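Local atomic coordinates of WbbM protein (Klebsiella pneumoniae, PDB entry 6U4B), a protein that acts as a bifunctional O-antigen polymerase, probably through two glycosyltransferase domains, one of them of the glycosyltransferase family 8 type. Residues Ser300-Val304 / Leu415-Leu419; Tyr399-Ile405 / Ile476-Lys482; Gln483-Thr489 / Val513-Arg517. All blocks are in the same frame, centred on the assembly; numbering follows the deposited sequence.

Contact 1 of 3, residues Ser300-Val304 / Leu415-Leu419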
loop_
_atom_site.group_PDB
_atom_site.type_symbol
_atom_site.label_atom_id
_atom_site.label_comp_id
_atom_site.label_asym_id
_atom_site.label_seq_id
_atom_site.Cartn_x
_atom_site.Cartn_y
_atom_site.Cartn_z
ATOM N N SER A 300 -19.719 4.563 -24.575
ATOM C CA SER A 300 -20.412 3.538 -23.808
ATOM C C SER A 300 -19.682 3.365 -22.485
ATOM O O SER A 300 -18.468 3.141 -22.471
ATOM C CB SER A 300 -20.465 2.209 -24.565
ATOM O OG SER A 300 -19.170 1.652 -24.702
ATOM N N ALA A 301 -20.418 3.474 -21.382
ATOM C CA ALA A 301 -19.817 3.373 -20.059
ATOM C C ALA A 301 -20.886 2.973 -19.054
ATOM O O ALA A 301 -22.074 2.890 -19.375
ATOM C CB ALA A 301 -19.153 4.689 -19.646
ATOM N N VAL A 302 -20.438 2.723 -17.828
ATOM C CA VAL A 302 -21.316 2.445 -16.697
ATOM C C VAL A 302 -21.509 3.742 -15.918
ATOM O O VAL A 302 -20.612 4.150 -15.165
ATOM C CB VAL A 302 -20.741 1.339 -15.798
ATOM C CG1 VAL A 302 -21.668 1.075 -14.616
ATOM C CG2 VAL A 302 -20.505 0.071 -16.601
ATOM N N PRO A 303 -22.644 4.426 -16.073
ATOM C CA PRO A 303 -22.866 5.686 -15.348
ATOM C C PRO A 303 -23.221 5.406 -13.895
ATOM O O PRO A 303 -24.206 4.721 -13.604
ATOM C CB PRO A 303 -24.037 6.332 -16.103
ATOM C CG PRO A 303 -24.182 5.537 -17.381
ATOM C CD PRO A 303 -23.719 4.159 -17.037
ATOM N N VAL A 304 -22.419 5.943 -12.982
ATOM C CA VAL A 304 -22.595 5.741 -11.549
ATOM C C VAL A 304 -22.790 7.102 -10.900
ATOM O O VAL A 304 -21.968 8.007 -11.085
ATOM C CB VAL A 304 -21.395 5.002 -10.929
ATOM C CG1 VAL A 304 -21.593 4.838 -9.431
ATOM C CG2 VAL A 304 -21.200 3.654 -11.608
ATOM N N LEU A 415 -19.929 -3.042 -10.866
ATOM C CA LEU A 415 -21.240 -2.409 -10.952
ATOM C C LEU A 415 -21.835 -2.514 -12.349
ATOM O O LEU A 415 -23.041 -2.320 -12.516
ATOM C CB LEU A 415 -21.148 -0.937 -10.541
ATOM C CG LEU A 415 -21.363 -0.591 -9.067
ATOM C CD1 LEU A 415 -21.244 0.913 -8.857
ATOM C CD2 LEU A 415 -22.718 -1.087 -8.597
ATOM N N GLY A 416 -21.016 -2.831 -13.354
ATOM C CA GLY A 416 -21.480 -2.906 -14.728
ATOM C C GLY A 416 -22.505 -3.986 -14.995
ATOM O O GLY A 416 -23.289 -3.856 -15.943
ATOM N N GLU A 417 -22.513 -5.055 -14.195
ATOM C CA GLU A 417 -23.482 -6.116 -14.442
ATOM C C GLU A 417 -24.894 -5.720 -14.027
ATOM O O GLU A 417 -25.857 -6.361 -14.464
ATOM C CB GLU A 417 -23.065 -7.415 -13.745
ATOM C CG GLU A 417 -22.685 -7.284 -12.280
ATOM C CD GLU A 417 -21.985 -8.528 -11.752
ATOM O OE1 GLU A 417 -22.643 -9.348 -11.075
ATOM O OE2 GLU A 417 -20.778 -8.697 -12.028
ATOM N N LEU A 418 -25.044 -4.676 -13.208
ATOM C CA LEU A 418 -26.373 -4.127 -12.962
ATOM C C LEU A 418 -26.971 -3.539 -14.233
ATOM O O LEU A 418 -28.195 -3.547 -14.406
ATOM C CB LEU A 418 -26.321 -3.068 -11.859
ATOM C CG LEU A 418 -26.124 -3.569 -10.427
ATOM C CD1 LEU A 418 -26.202 -2.412 -9.449
ATOM C CD2 LEU A 418 -27.154 -4.637 -10.085
ATOM N N LEU A 419 -26.125 -3.037 -15.136
ATOM C CA LEU A 419 -26.604 -2.516 -16.409
ATOM C C LEU A 419 -27.062 -3.618 -17.354
ATOM O O LEU A 419 -27.811 -3.335 -18.295
ATOM C CB LEU A 419 -25.515 -1.683 -17.087
ATOM C CG LEU A 419 -25.191 -0.312 -16.493
ATOM C CD1 LEU A 419 -24.266 0.459 -17.421
ATOM C CD2 LEU A 419 -26.466 0.471 -16.234
#
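Val302 lies beside Gly416 where the beginning of strand 302-309 passes residues 415-419, their CA atoms 5.7 Å apart. The chain from 300 to 304 is extended, whereas 415-419 winds with helical backbone angles; within it Leu418 N bonds to Leu415 O, and Leu419 N more weakly to Gly416 O. No hydrogen bond joins the two segments; van der Waals packing holds them.

Val302 sits at the middle. With its CG1 anti to the backbone N (chi1 179°), CG2 of Val302 falls anti to the carbonyl carbon and settles on Gly416 CA at 3.6 Å. The lack of a side chain probably suits glycine to so close an approach. Val302 CG1 lies 4.0 Å from the same CA of Gly416. The forked valine thus sets both methyls against Gly416 CA and Leu419 CD1.

On one flank Leu419 sends its CD1 branch across. That methyl reaches the backbone CA of Val302 at 3.6 Å. It also touches Val302 CG2, and the ring atom CD of Pro303 at 3.8 Å. A leucine is long enough for one methyl to touch all three. On the other flank the side chains of Leu415 and Val304 meet at about a right angle. CD1 of Leu415 comes against both methyls of Val304, 3.9 Å from CG2 and 4.0 Å from CG1.

A loop thus packs over the start of an inner parallel strand of a mixed sheet, consistent with the GT-A-like fold of family 8 glycosyltransferases. Strand 302-309 is bonded to 333-340 through Val302 and Val304 and to 402-405 through Pro303. Val304 and Leu415 both also pack on Ile323 of helix 313-325, while Leu418 and Leu419 lean on Val403 of strand 402-405, so residues 415-419 bridge that helix and the sheet.

Contact 2 of 3, residues Tyr399-Ile405 / Ile476-Lys482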
loop_
_atom_site.group_PDB
_atom_site.type_symbol
_atom_site.label_atom_id
_atom_site.label_comp_id
_atom_site.label_asym_id
_atom_site.label_seq_id
_atom_site.Cartn_x
_atom_site.Cartn_y
_atom_site.Cartn_z
ATOM N N TYR A 399 -28.848 10.173 -20.622
ATOM C CA TYR A 399 -28.387 8.806 -20.437
ATOM C C TYR A 399 -29.545 7.836 -20.640
ATOM O O TYR A 399 -30.700 8.156 -20.352
ATOM C CB TYR A 399 -27.797 8.618 -19.037
ATOM C CG TYR A 399 -26.457 9.281 -18.817
ATOM C CD1 TYR A 399 -25.296 8.525 -18.748
ATOM C CD2 TYR A 399 -26.351 10.660 -18.669
ATOM C CE1 TYR A 399 -24.064 9.119 -18.540
ATOM C CE2 TYR A 399 -25.122 11.264 -18.463
ATOM C CZ TYR A 399 -23.980 10.486 -18.400
ATOM O OH TYR A 399 -22.752 11.074 -18.193
ATOM N N ASP A 400 -29.227 6.643 -21.145
ATOM C CA ASP A 400 -30.244 5.600 -21.247
ATOM C C ASP A 400 -30.524 4.979 -19.884
ATOM O O ASP A 400 -31.676 4.932 -19.439
ATOM C CB ASP A 400 -29.819 4.524 -22.248
ATOM C CG ASP A 400 -30.005 4.960 -23.687
ATOM O OD1 ASP A 400 -29.301 4.423 -24.570
ATOM O OD2 ASP A 400 -30.847 5.850 -23.933
ATOM N N LYS A 401 -29.482 4.498 -19.209
ATOM C CA LYS A 401 -29.618 3.943 -17.870
ATOM C C LYS A 401 -28.488 4.452 -16.985
ATOM O O LYS A 401 -27.377 4.718 -17.451
ATOM C CB LYS A 401 -29.628 2.405 -17.884
ATOM C CG LYS A 401 -30.878 1.813 -18.509
ATOM C CD LYS A 401 -31.022 0.330 -18.208
ATOM C CE LYS A 401 -29.908 -0.482 -18.840
ATOM N NZ LYS A 401 -30.145 -1.944 -18.681
ATOM N N VAL A 402 -28.789 4.569 -15.695
ATOM C CA VAL A 402 -27.889 5.143 -14.700
ATOM C C VAL A 402 -28.045 4.363 -13.398
ATOM O O VAL A 402 -29.162 4.017 -13.000
ATOM C CB VAL A 402 -28.194 6.642 -14.487
ATOM C CG1 VAL A 402 -27.900 7.063 -13.061
ATOM C CG2 VAL A 402 -27.418 7.495 -15.479
ATOM N N VAL A 403 -26.924 4.087 -12.735
ATOM C CA VAL A 403 -26.913 3.368 -11.465
ATOM C C VAL A 403 -26.630 4.360 -10.346
ATOM O O VAL A 403 -25.545 4.953 -10.294
ATOM C CB VAL A 403 -25.874 2.235 -11.460
ATOM C CG1 VAL A 403 -25.892 1.509 -10.125
ATOM C CG2 VAL A 403 -26.136 1.271 -12.605
ATOM N N PHE A 404 -27.603 4.549 -9.455
ATOM C CA PHE A 404 -27.363 5.305 -8.234
ATOM C C PHE A 404 -26.967 4.363 -7.107
ATOM O O PHE A 404 -27.477 3.244 -7.006
ATOM C CB PHE A 404 -28.594 6.111 -7.805
ATOM C CG PHE A 404 -28.457 6.721 -6.431
ATOM C CD1 PHE A 404 -27.903 7.979 -6.276
ATOM C CD2 PHE A 404 -28.847 6.019 -5.294
ATOM C CE1 PHE A 404 -27.753 8.535 -5.023
ATOM C CE2 PHE A 404 -28.688 6.565 -4.037
ATOM C CZ PHE A 404 -28.147 7.827 -3.902
ATOM N N ILE A 405 -26.075 4.837 -6.240
ATOM C CA ILE A 405 -25.669 4.059 -5.074
ATOM C C ILE A 405 -25.416 5.013 -3.915
ATOM O O ILE A 405 -24.827 6.084 -4.091
ATOM C CB ILE A 405 -24.436 3.181 -5.390
ATOM C CG1 ILE A 405 -24.050 2.318 -4.184
ATOM C CG2 ILE A 405 -23.257 4.030 -5.868
ATOM C CD1 ILE A 405 -22.980 1.290 -4.496
ATOM N N ILE A 476 -29.454 1.477 -3.604
ATOM C CA ILE A 476 -28.879 1.206 -4.916
ATOM C C ILE A 476 -30.027 1.052 -5.908
ATOM O O ILE A 476 -30.945 0.250 -5.702
ATOM C CB ILE A 476 -27.944 -0.024 -4.883
ATOM C CG1 ILE A 476 -27.144 -0.144 -6.183
ATOM C CG2 ILE A 476 -28.695 -1.320 -4.578
ATOM C CD1 ILE A 476 -25.974 -1.120 -6.077
ATOM N N ILE A 477 -30.018 1.864 -6.963
ATOM C CA ILE A 477 -31.126 1.929 -7.909
ATOM C C ILE A 477 -30.567 2.037 -9.319
ATOM O O ILE A 477 -29.742 2.912 -9.597
ATOM C CB ILE A 477 -32.059 3.126 -7.630
ATOM C CG1 ILE A 477 -32.537 3.139 -6.178
ATOM C CG2 ILE A 477 -33.248 3.092 -8.573
ATOM C CD1 ILE A 477 -33.306 4.389 -5.804
ATOM N N VAL A 478 -31.032 1.171 -10.212
ATOM C CA VAL A 478 -30.770 1.319 -11.637
ATOM C C VAL A 478 -31.926 2.117 -12.229
ATOM O O VAL A 478 -33.051 1.621 -12.323
ATOM C CB VAL A 478 -30.616 -0.034 -12.338
ATOM C CG1 VAL A 478 -30.276 0.181 -13.808
ATOM C CG2 VAL A 478 -29.544 -0.867 -11.651
ATOM N N PHE A 479 -31.651 3.355 -12.618
ATOM C CA PHE A 479 -32.667 4.203 -13.219
ATOM C C PHE A 479 -32.802 3.883 -14.702
ATOM O O PHE A 479 -31.814 3.899 -15.442
ATOM C CB PHE A 479 -32.315 5.680 -13.032
ATOM C CG PHE A 479 -32.600 6.204 -11.653
ATOM C CD1 PHE A 479 -31.763 5.900 -10.593
ATOM C CD2 PHE A 479 -33.698 7.013 -11.422
ATOM C CE1 PHE A 479 -32.024 6.387 -9.326
ATOM C CE2 PHE A 479 -33.962 7.503 -10.159
ATOM C CZ PHE A 479 -33.126 7.191 -9.110
ATOM N N ASN A 480 -34.028 3.580 -15.132
ATOM C CA ASN A 480 -34.343 3.485 -16.556
ATOM C C ASN A 480 -34.699 4.891 -17.031
ATOM O O ASN A 480 -35.866 5.252 -17.205
ATOM C CB ASN A 480 -35.474 2.493 -16.800
ATOM C CG ASN A 480 -35.711 2.225 -18.276
ATOM O OD1 ASN A 480 -35.204 2.942 -19.141
ATOM N ND2 ASN A 480 -36.489 1.192 -18.570
ATOM N N VAL A 481 -33.654 5.699 -17.233
ATOM C CA VAL A 481 -33.850 7.113 -17.540
ATOM C C VAL A 481 -34.618 7.281 -18.843
ATOM O O VAL A 481 -35.522 8.121 -18.941
ATOM C CB VAL A 481 -32.496 7.844 -17.581
ATOM C CG1 VAL A 481 -32.693 9.306 -17.949
ATOM C CG2 VAL A 481 -31.787 7.724 -16.241
ATOM N N LYS A 482 -34.278 6.485 -19.862
ATOM C CA LYS A 482 -34.950 6.608 -21.154
ATOM C C LYS A 482 -36.457 6.429 -21.018
ATOM O O LYS A 482 -37.235 7.158 -21.645
ATOM C CB LYS A 482 -34.379 5.598 -22.151
ATOM C CG LYS A 482 -35.199 5.484 -23.429
ATOM C CD LYS A 482 -34.330 5.506 -24.676
ATOM C CE LYS A 482 -33.507 4.239 -24.811
ATOM N NZ LYS A 482 -32.755 4.216 -26.098
#
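Asp400 and Lys482 join the far end of an antiparallel strand pair, 402-405 with 477-479, whose directions differ by 153°. The Lys482 side chain starts with CB 3.9 Å from the Asp400 carbonyl O. Bends at chi2 (134°) and chi3 (70°) then carry the chain alongside Asp400, the two pointing the same way. Lys482 CD passes 3.6 Å from Asp400 OD2 and CE 3.2 Å from it; Lys482 NZ completes a salt bridge to Asp400 OD2 at 3.3 Å. A lysine suits this exposed edge because its methylenes can lie along a carboxylate before the charge is met. Lys482 N also donates to Asp400 O (3.1 Å), tying the first turn of helix 481-487 to the chain just ahead of strand 402-405.

Inward, Val402 with Phe479 and Phe404 with Ile477 are hydrogen-bonded pairs; Phe479 N to Val402 O is short, 2.6 Å, and nearly along the C=O axis. On the face that carries Val402, Phe404 and Ile477, the Phe479 ring turns its edge to Phe404, Phe479 CE1 standing 3.8 Å from Phe404 CB. Val403 with Val478 and Ile405 with Ile476 pack across the opposite face, where beta-branched residues suit the extended backbone.

Four buried backbone bonds therefore set the register of a strand that runs on to Asp406 of the magnesium site, while the solvent-side ion pair, perhaps influenced by lattice contacts, probably adds only modestly.

Contact 3 of 3, residues Gln483-Thr489 / Val513-Arg517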
loop_
_atom_site.group_PDB
_atom_site.type_symbol
_atom_site.label_atom_id
_atom_site.label_comp_id
_atom_site.label_asym_id
_atom_site.label_seq_id
_atom_site.Cartn_x
_atom_site.Cartn_y
_atom_site.Cartn_z
ATOM N N GLN A 483 -36.889 5.470 -20.197
ATOM C CA GLN A 483 -38.320 5.288 -19.977
ATOM C C GLN A 483 -38.902 6.442 -19.170
ATOM O O GLN A 483 -40.024 6.886 -19.436
ATOM C CB GLN A 483 -38.581 3.955 -19.278
ATOM C CG GLN A 483 -40.036 3.522 -19.297
ATOM C CD GLN A 483 -40.536 3.224 -20.698
ATOM O OE1 GLN A 483 -39.770 2.813 -21.570
ATOM N NE2 GLN A 483 -41.828 3.437 -20.922
ATOM N N MET A 484 -38.153 6.941 -18.181
ATOM C CA MET A 484 -38.631 8.073 -17.395
ATOM C C MET A 484 -38.777 9.327 -18.245
ATOM O O MET A 484 -39.664 10.149 -17.988
ATOM C CB MET A 484 -37.687 8.339 -16.221
ATOM C CG MET A 484 -37.694 7.256 -15.166
ATOM S SD MET A 484 -36.689 7.684 -13.735
ATOM C CE MET A 484 -36.944 6.234 -12.721
ATOM N N VAL A 485 -37.918 9.497 -19.253
ATOM C CA VAL A 485 -38.043 10.645 -20.144
ATOM C C VAL A 485 -39.314 10.535 -20.977
ATOM O O VAL A 485 -40.039 11.521 -21.158
ATOM C CB VAL A 485 -36.788 10.770 -21.028
ATOM C CG1 VAL A 485 -37.021 11.781 -22.143
ATOM C CG2 VAL A 485 -35.590 11.170 -20.185
ATOM N N GLU A 486 -39.611 9.337 -21.486
ATOM C CA GLU A 486 -40.802 9.167 -22.310
ATOM C C GLU A 486 -42.075 9.379 -21.500
ATOM O O GLU A 486 -43.037 9.978 -21.993
ATOM C CB GLU A 486 -40.801 7.783 -22.960
ATOM C CG GLU A 486 -42.148 7.370 -23.561
ATOM C CD GLU A 486 -42.488 8.096 -24.860
ATOM O OE1 GLU A 486 -42.948 7.425 -25.809
ATOM O OE2 GLU A 486 -42.306 9.331 -24.941
ATOM N N GLU A 487 -42.100 8.905 -20.257
ATOM C CA GLU A 487 -43.277 9.029 -19.407
ATOM C C GLU A 487 -43.300 10.320 -18.598
ATOM O O GLU A 487 -44.286 10.575 -17.899
ATOM C CB GLU A 487 -43.368 7.831 -18.456
ATOM C CG GLU A 487 -43.420 6.482 -19.155
ATOM C CD GLU A 487 -43.655 5.334 -18.191
ATOM O OE1 GLU A 487 -43.897 5.598 -16.994
ATOM O OE2 GLU A 487 -43.599 4.166 -18.630
ATOM N N ASN A 488 -42.249 11.140 -18.691
ATOM C CA ASN A 488 -42.099 12.344 -17.868
ATOM C C ASN A 488 -42.288 12.019 -16.387
ATOM O O ASN A 488 -42.983 12.726 -15.653
ATOM C CB ASN A 488 -43.057 13.450 -18.316
ATOM C CG ASN A 488 -42.539 14.837 -17.978
ATOM O OD1 ASN A 488 -41.720 15.004 -17.069
ATOM N ND2 ASN A 488 -43.013 15.838 -18.706
ATOM N N THR A 489 -41.662 10.922 -15.949
ATOM C CA THR A 489 -41.729 10.512 -14.550
ATOM C C THR A 489 -41.270 11.621 -13.613
ATOM O O THR A 489 -41.773 11.736 -12.489
ATOM C CB THR A 489 -40.874 9.256 -14.338
ATOM O OG1 THR A 489 -41.291 8.232 -15.251
ATOM C CG2 THR A 489 -41.007 8.740 -12.908
ATOM N N VAL A 513 -44.252 6.308 -6.687
ATOM C CA VAL A 513 -44.303 6.622 -8.110
ATOM C C VAL A 513 -43.873 5.427 -8.955
ATOM O O VAL A 513 -44.405 5.213 -10.050
ATOM C CB VAL A 513 -43.453 7.874 -8.406
ATOM C CG1 VAL A 513 -43.358 8.124 -9.903
ATOM C CG2 VAL A 513 -44.049 9.086 -7.712
ATOM N N PHE A 514 -42.936 4.617 -8.466
ATOM C CA PHE A 514 -42.427 3.492 -9.242
ATOM C C PHE A 514 -43.161 2.186 -8.955
ATOM O O PHE A 514 -42.737 1.137 -9.451
ATOM C CB PHE A 514 -40.925 3.296 -8.989
ATOM C CG PHE A 514 -40.090 4.532 -9.227
ATOM C CD1 PHE A 514 -40.531 5.544 -10.067
ATOM C CD2 PHE A 514 -38.854 4.677 -8.610
ATOM C CE1 PHE A 514 -39.764 6.675 -10.281
ATOM C CE2 PHE A 514 -38.082 5.805 -8.823
ATOM C CZ PHE A 514 -38.538 6.806 -9.659
ATOM N N TYR A 515 -44.247 2.221 -8.181
ATOM C CA TYR A 515 -44.923 0.990 -7.784
ATOM C C TYR A 515 -45.370 0.190 -9.002
ATOM O O TYR A 515 -45.918 0.745 -9.961
ATOM C CB TYR A 515 -46.130 1.295 -6.895
ATOM C CG TYR A 515 -46.812 0.036 -6.403
ATOM C CD1 TYR A 515 -46.156 -0.830 -5.536
ATOM C CD2 TYR A 515 -48.096 -0.296 -6.815
ATOM C CE1 TYR A 515 -46.761 -1.986 -5.086
ATOM C CE2 TYR A 515 -48.712 -1.455 -6.368
ATOM C CZ TYR A 515 -48.036 -2.293 -5.503
ATOM O OH TYR A 515 -48.626 -3.444 -5.048
ATOM N N SER A 516 -45.138 -1.122 -8.951
ATOM C CA SER A 516 -45.411 -2.080 -10.020
ATOM C C SER A 516 -44.581 -1.818 -11.273
ATOM O O SER A 516 -44.866 -2.395 -12.330
ATOM C CB SER A 516 -46.904 -2.128 -10.380
ATOM O OG SER A 516 -47.309 -0.948 -11.049
ATOM N N ARG A 517 -43.562 -0.970 -11.185
ATOM C CA ARG A 517 -42.631 -0.710 -12.277
ATOM C C ARG A 517 -41.200 -0.945 -11.812
ATOM O O ARG A 517 -40.275 -0.219 -12.186
ATOM C CB ARG A 517 -42.790 0.713 -12.812
ATOM C CG ARG A 517 -44.231 1.146 -13.080
ATOM C CD ARG A 517 -44.822 0.481 -14.319
ATOM N NE ARG A 517 -44.023 0.726 -15.518
ATOM C CZ ARG A 517 -44.033 1.861 -16.212
ATOM N NH1 ARG A 517 -44.797 2.875 -15.828
ATOM N NH2 ARG A 517 -43.273 1.984 -17.293
#
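Glu487 and Arg517 reach for each other from opposite directions and meet end-on. The extended Glu487 chain offers both oxygens through their syn lone pairs: Arg517 NH2 bonds to Glu487 OE2 at 2.6 Å, nearly in the guanidinium plane, and Arg517 NH1 to Glu487 OE1 at 3.1 Å. The two flat groups are turned 33° apart. Arg517 bends at chi2 (-73°) and chi3 (-57°) to bring its edge round to the acid. Glu487 OE2 is gripped again, on its anti side, by Gln483 NE2 at 3.0 Å, one helical turn earlier, which probably restrains the rotation of the carboxylate. The same NH2 of Arg517 also bonds to Asn425 O.

Beside this polar group Phe514 receives two methyl groups. Thr489 CG2 comes in the plane of the ring at its edge, 3.6 Å from Phe514 CE1, while the unbranched Met484 crosses at about a right angle and brings Met484 CE to 3.5 Å from Phe514 CZ. The Met484 sulfur SD lies obliquely, 5.4 Å from the ring centroid, a Met-aromatic contact.

Asn488, with positive phi, ends helix 481-487 as the C-prime residue of a Schellman motif. Glu487, just ahead of it, meets Arg517 of the type II turn leading into strand 518-521: a helix end joined to a turn by a bidentate salt bridge.

Contacts 1 and 2 reach the same sheet, with centres 9 Å apart: strands 302-309 and 402-405 are neighbours, joined by a probable bond from Val403 N to Pro303 O (2.9 Å), and Lys401 NZ probably bonds to Leu419 O (2.7 Å). Contact 3 extends contact 2 along helix 481-487, centres 12 Å apart, with Phe479 CD2 against Met484 CE at 3.6 Å; it does not touch contact 1. Strand 402-405 leads straight to Asp406 and Asp408, which with His560 hold the magnesium ion, a DxD arrangement as in GT-A glycosyltransferases. The Phe404 side chain is about 7 Å from the metal and that of Leu415 about 14 Å; contact 3 lies away from it.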